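Local coordinates for protein mannan endo-1,4-beta-mannosidase (Bacillus subtilis, PDB 3CBW) that catalyses the random endo-hydrolysis of beta-1,4-mannosidic linkages in mannan, galactomannan and glucomannan, and so takes part in glucomannan degradation, at residues G67-A71 against T328-G332; F285-I291 against N316-L322. The protein carries 3 engineered substitutions. One frame throughout, in Å; residues are numbered along the deposited sequence. Where two conformers were deposited one is given.

Interaction 1: G67-A71 against T328-G332; sequences GQSPA and TLNKG
At one end of the GH26 TIM-type barrel, the loop that carries helix 57-66 into strand 72-79 lies across the chain leaving the short strand 328-329. A backbone hydrogen bond joins them, K331 N-H donating to S69 O, 3.0 Å from N to O and fairly straight at 166°. Beside it the same carbonyl rests on the N330 side chain, S69 O lying 3.3 Å from N330 CB. Q68 and N330 cross at about a right angle with their amide planes 38° apart; the Q68 chain bends at chi2 (-71°), which brings OE1 beside N330 ND2, and ND2 gives Q68 OE1 a weak hydrogen bond of 3.4 Å. One water donates to Q68 OE1 and K331 O and accepts from S69 N, bridging both chains; it lies 2.9 Å from K331 O. The buried N330 amide has firmer outside partners in Y323 O, which takes ND2, and S43 OG at OD1. With N330 cut back to an alanine, Q68 OE1 would probably keep just the water across this contact, and S43 OG and Y323 O would each lose a partner. Further along, A71 CB sits 3.4 Å from L329 O, and the K331 chain starts out against S69 CB and P70 O, then extends to a cation-pi contact with Y102. Strand 41-49 meets P70, A71 and L329, while helix 57-66 touches S69 and P70 and helix 319-324 sends Y323 onto Q68 and P70.

Interaction 2: F285-I291 against N316-L322; sequences FDYSLFI and NKGASAL
The Y287 ring takes N316 CB at its edge, 3.8 Å from CD2, with K317 O also near its plane, while F285 of its own segment covers one face, CE2 standing 3.3 Å above the ring centre; Y287 CD1 in turn lies in plane at the F285 ring edge. This is the packing of two neighbouring helix N-termini on the outside of the TIM-type barrel, helix 287-297 against 319-324, with Y287 near the substrate-binding residues W307 and Y251 assigned by similarity. The N316 amide is steeply turned to the Y287 ring, 71° between planes, and its ND2 is held by the carbonyls of S312 and E310. L322 CD2 approaches that ring obliquely and packs 3.8 Å from Y287 CB. Its other methyl, CD1, meets I291 CB and comes to the edge of the F290 ring, so the leucine fork spans three residues at the start of helix 287-297. Y287 OH hydrogen-bonds with W311 O. The backbones are fastened by the hydrogen bond Y287 N to K317 O, 2.9 Å at 157°. K317 sits in a type II turn from N316 to A319; its CG lies between the backbone N and the carbonyl carbon (chi1 85°), which turns K317 CG toward F285 O, 3.2 Å away, and against the D286 carboxylate carbon. G318, at positive phi, lets the turn pass close: a side chain there would run into D286 OD1 and S288 N. D286 is the N-cap of helix 287-297, and two S288 donors reach OD1 from the same face of the carboxylate: N at 2.8 Å on the anti side, tilted out of the plane, and OG at 2.6 Å from above it.

From the N terminus, the chain reaches 67-71 between helix 57-66 and strand 72-79, and then runs through most of the barrel before returning at 328-332, where interaction 1 closes a loop of more than 250 residues. Interaction 2 falls wholly within that loop and closes a far shorter one: 285-291 starts helix 287-297, strand 301-306 follows, and 316-322 leads into helix 319-324. The two are thus nested, not crossed. Helix 319-324 is followed after a short connection by strand 328-329, and the contacts meet there, T328 OG1 lying 2.7 Å from L322 O in a probable hydrogen bond. Together they tie the early helix-strand connection to the last helices.

Interaction 1: G67-A71 against T328-G332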
loop_
_atom_site.group_PDB
_atom_site.type_symbol
_atom_site.label_atom_id
_atom_site.label_comp_id
_atom_site.label_asym_id
_atom_site.label_seq_id
_atom_site.Cartn_x
_atom_site.Cartn_y
_atom_site.Cartn_z
ATOM N N GLY A 67 0.073 -21.376 -11.473
ATOM C CA GLY A 67 -1.184 -22.018 -11.108
ATOM C C GLY A 67 -1.932 -21.352 -9.961
ATOM O O GLY A 67 -3.009 -21.792 -9.602
ATOM N N GLN A 68 -1.356 -20.297 -9.386
ATOM C CA GLN A 68 -1.945 -19.596 -8.254
ATOM C C GLN A 68 -2.101 -18.132 -8.595
ATOM O O GLN A 68 -1.417 -17.617 -9.473
ATOM C CB GLN A 68 -1.038 -19.729 -7.034
ATOM C CG GLN A 68 -0.821 -21.163 -6.559
ATOM C CD GLN A 68 -2.056 -21.758 -5.928
ATOM O OE1 GLN A 68 -2.740 -21.115 -5.125
ATOM N NE2 GLN A 68 -2.350 -22.999 -6.283
ATOM N N SER A 69 -2.987 -17.452 -7.874
ATOM C CA SER A 69 -3.182 -16.012 -8.055
ATOM C C SER A 69 -2.791 -15.255 -6.786
ATOM O O SER A 69 -2.938 -15.790 -5.689
ATOM C CB SER A 69 -4.638 -15.695 -8.393
ATOM O OG SER A 69 -5.036 -16.342 -9.586
ATOM N N PRO A 70 -2.325 -13.995 -6.928
ATOM C CA PRO A 70 -1.968 -13.237 -5.724
ATOM C C PRO A 70 -3.172 -13.022 -4.812
ATOM O O PRO A 70 -4.285 -12.752 -5.291
ATOM C CB PRO A 70 -1.468 -11.894 -6.277
ATOM C CG PRO A 70 -2.008 -11.803 -7.678
ATOM C CD PRO A 70 -2.096 -13.228 -8.167
ATOM N N ALA A 71 -2.972 -13.164 -3.506
ATOM C CA ALA A 71 -4.045 -12.873 -2.559
ATOM C C ALA A 71 -4.483 -11.407 -2.609
ATOM O O ALA A 71 -5.679 -11.108 -2.517
ATOM C CB ALA A 71 -3.655 -13.279 -1.149
ATOM N N THR A 328 3.212 -19.200 1.896
ATOM C CA THR A 328 2.511 -18.240 1.043
ATOM C C THR A 328 1.016 -18.539 0.969
ATOM O O THR A 328 0.607 -19.662 0.680
ATOM C CB THR A 328 3.153 -18.216 -0.345
ATOM O OG1 THR A 328 4.549 -17.953 -0.191
ATOM C CG2 THR A 328 2.536 -17.131 -1.219
ATOM N N LEU A 329 0.210 -17.517 1.236
ATOM C CA LEU A 329 -1.232 -17.618 1.178
ATOM C C LEU A 329 -1.718 -16.876 -0.063
ATOM O O LEU A 329 -1.475 -15.672 -0.217
ATOM C CB LEU A 329 -1.811 -17.023 2.462
ATOM C CG LEU A 329 -3.293 -17.218 2.760
ATOM C CD1 LEU A 329 -3.570 -17.034 4.249
ATOM C CD2 LEU A 329 -4.180 -16.298 1.921
ATOM N N ASN A 330 -2.416 -17.596 -0.939
ATOM C CA ASN A 330 -2.828 -17.070 -2.232
ATOM C C ASN A 330 -4.331 -16.822 -2.304
ATOM O O ASN A 330 -5.070 -17.129 -1.363
ATOM C CB ASN A 330 -2.353 -18.019 -3.334
ATOM C CG ASN A 330 -0.848 -18.128 -3.363
ATOM O OD1 ASN A 330 -0.148 -17.122 -3.276
ATOM N ND2 ASN A 330 -0.337 -19.341 -3.452
ATOM N N LYS A 331 -4.771 -16.216 -3.403
ATOM C CA LYS A 331 -6.183 -15.954 -3.623
ATOM C C LYS A 331 -6.977 -17.239 -3.404
ATOM O O LYS A 331 -6.594 -18.304 -3.897
ATOM C CB LYS A 331 -6.395 -15.448 -5.048
ATOM C CG LYS A 331 -7.756 -14.814 -5.292
ATOM C CD LYS A 331 -7.971 -14.533 -6.775
ATOM C CE LYS A 331 -9.227 -13.687 -7.019
ATOM N NZ LYS A 331 -9.519 -13.594 -8.486
ATOM N N GLY A 332 -8.068 -17.125 -2.655
ATOM C CA GLY A 332 -8.929 -18.275 -2.350
ATOM C C GLY A 332 -8.613 -18.950 -1.023
ATOM O O GLY A 332 -9.316 -19.890 -0.624
HETATM O O HOH W 1 -4.643 -18.925 -5.931
#

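Interaction 2: F285-I291 against N316-L322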
loop_
_atom_site.group_PDB
_atom_site.type_symbol
_atom_site.label_atom_id
_atom_site.label_comp_id
_atom_site.label_asym_id
_atom_site.label_seq_id
_atom_site.Cartn_x
_atom_site.Cartn_y
_atom_site.Cartn_z
ATOM N N PHE A 285 17.791 -11.449 -9.989
ATOM C CA PHE A 285 16.779 -11.410 -8.930
ATOM C C PHE A 285 16.046 -12.736 -8.818
ATOM O O PHE A 285 15.670 -13.320 -9.824
ATOM C CB PHE A 285 15.773 -10.281 -9.155
ATOM C CG PHE A 285 14.903 -10.004 -7.960
ATOM C CD1 PHE A 285 15.332 -9.131 -6.958
ATOM C CD2 PHE A 285 13.661 -10.610 -7.835
ATOM C CE1 PHE A 285 14.529 -8.860 -5.857
ATOM C CE2 PHE A 285 12.858 -10.363 -6.727
ATOM C CZ PHE A 285 13.289 -9.477 -5.735
ATOM N N ASP A 286 15.838 -13.204 -7.591
ATOM C CA ASP A 286 15.198 -14.491 -7.367
ATOM C C ASP A 286 14.170 -14.396 -6.241
ATOM O O ASP A 286 14.531 -14.245 -5.062
ATOM C CB ASP A 286 16.266 -15.551 -7.047
ATOM C CG ASP A 286 15.727 -16.976 -7.077
ATOM O OD1 ASP A 286 14.515 -17.192 -6.844
ATOM O OD2 ASP A 286 16.537 -17.904 -7.321
ATOM N N TYR A 287 12.891 -14.508 -6.599
ATOM C CA TYR A 287 11.821 -14.405 -5.610
ATOM C C TYR A 287 11.837 -15.552 -4.598
ATOM O O TYR A 287 11.295 -15.410 -3.505
ATOM C CB TYR A 287 10.443 -14.265 -6.276
ATOM C CG TYR A 287 10.071 -12.829 -6.607
ATOM C CD1 TYR A 287 9.672 -11.948 -5.598
ATOM C CD2 TYR A 287 10.117 -12.345 -7.921
ATOM C CE1 TYR A 287 9.324 -10.624 -5.877
ATOM C CE2 TYR A 287 9.763 -11.015 -8.213
ATOM C CZ TYR A 287 9.379 -10.167 -7.181
ATOM O OH TYR A 287 9.044 -8.856 -7.438
ATOM N N SER A 288 12.462 -16.680 -4.944
ATOM C CA SER A 288 12.581 -17.784 -3.981
ATOM C C SER A 288 13.468 -17.398 -2.799
ATOM O O SER A 288 13.235 -17.842 -1.673
ATOM C CB SER A 288 13.079 -19.080 -4.640
ATOM O OG SER A 288 14.446 -19.004 -4.987
ATOM N N LEU A 289 14.460 -16.549 -3.058
ATOM C CA LEU A 289 15.322 -16.038 -2.000
ATOM C C LEU A 289 14.595 -15.036 -1.114
ATOM O O LEU A 289 14.887 -14.923 0.070
ATOM C CB LEU A 289 16.603 -15.429 -2.579
ATOM C CG LEU A 289 17.500 -16.436 -3.316
ATOM C CD1 LEU A 289 18.596 -15.714 -4.074
ATOM C CD2 LEU A 289 18.074 -17.485 -2.345
ATOM N N PHE A 290 13.659 -14.298 -1.701
ATOM C CA PHE A 290 12.858 -13.335 -0.929
ATOM C C PHE A 290 11.965 -14.040 0.098
ATOM O O PHE A 290 11.926 -13.650 1.267
ATOM C CB PHE A 290 12.035 -12.465 -1.884
ATOM C CG PHE A 290 11.061 -11.548 -1.197
ATOM C CD1 PHE A 290 11.507 -10.552 -0.322
ATOM C CD2 PHE A 290 9.696 -11.647 -1.459
ATOM C CE1 PHE A 290 10.600 -9.687 0.301
ATOM C CE2 PHE A 290 8.791 -10.793 -0.840
ATOM C CZ PHE A 290 9.245 -9.810 0.033
ATOM N N ILE A 291 11.273 -15.097 -0.322
ATOM C CA ILE A 291 10.470 -15.845 0.645
ATOM C C ILE A 291 11.346 -16.536 1.696
ATOM O O ILE A 291 10.964 -16.614 2.861
ATOM C CB ILE A 291 9.424 -16.814 -0.007
ATOM C CG1 ILE A 291 8.415 -17.316 1.033
ATOM C CG2 ILE A 291 10.097 -17.970 -0.729
ATOM C CD1 ILE A 291 7.526 -16.251 1.631
ATOM N N ASN A 316 10.183 -13.106 -13.321
ATOM C CA ASN A 316 11.433 -13.202 -12.594
ATOM C C ASN A 316 11.639 -14.609 -12.083
ATOM O O ASN A 316 10.685 -15.381 -11.951
ATOM C CB ASN A 316 11.455 -12.185 -11.448
ATOM C CG ASN A 316 11.858 -10.806 -11.912
ATOM O OD1 ASN A 316 13.039 -10.545 -12.152
ATOM N ND2 ASN A 316 10.880 -9.914 -12.060
ATOM N N LYS A 317 12.886 -14.975 -11.803
ATOM C CA LYS A 317 13.115 -16.339 -11.352
ATOM C C LYS A 317 12.517 -16.598 -9.961
ATOM O O LYS A 317 12.321 -15.672 -9.161
ATOM C CB LYS A 317 14.585 -16.775 -11.514
ATOM C CG LYS A 317 15.556 -16.433 -10.439
ATOM C CD LYS A 317 16.960 -17.004 -10.758
ATOM C CE LYS A 317 17.636 -16.258 -11.910
ATOM N NZ LYS A 317 19.003 -16.790 -12.265
ATOM N N GLY A 318 12.160 -17.849 -9.720
ATOM C CA GLY A 318 11.645 -18.270 -8.421
ATOM C C GLY A 318 10.161 -18.033 -8.188
ATOM O O GLY A 318 9.684 -18.209 -7.069
ATOM N N ALA A 319 9.418 -17.674 -9.231
ATOM C CA ALA A 319 7.969 -17.441 -9.100
ATOM C C ALA A 319 7.215 -18.635 -8.526
ATOM O O ALA A 319 6.383 -18.469 -7.635
ATOM C CB ALA A 319 7.373 -17.054 -10.435
ATOM N N SER A 320 7.486 -19.831 -9.050
ATOM C CA SER A 320 6.805 -21.037 -8.589
ATOM C C SER A 320 7.133 -21.326 -7.133
ATOM O O SER A 320 6.240 -21.633 -6.340
ATOM C CB SER A 320 7.164 -22.237 -9.469
ATOM O OG SER A 320 6.674 -22.053 -10.783
ATOM N N ALA A 321 8.413 -21.212 -6.780
ATOM C CA ALA A 321 8.845 -21.451 -5.404
ATOM C C ALA A 321 8.217 -20.441 -4.443
ATOM O O ALA A 321 7.822 -20.805 -3.332
ATOM C CB ALA A 321 10.356 -21.435 -5.300
ATOM N N LEU A 322 8.116 -19.182 -4.877
ATOM C CA LEU A 322 7.449 -18.129 -4.100
ATOM C C LEU A 322 5.978 -18.468 -3.859
ATOM O O LEU A 322 5.495 -18.428 -2.722
ATOM C CB LEU A 322 7.554 -16.788 -4.835
ATOM C CG LEU A 322 6.805 -15.593 -4.229
ATOM C CD1 LEU A 322 7.460 -15.168 -2.907
ATOM C CD2 LEU A 322 6.785 -14.442 -5.223
#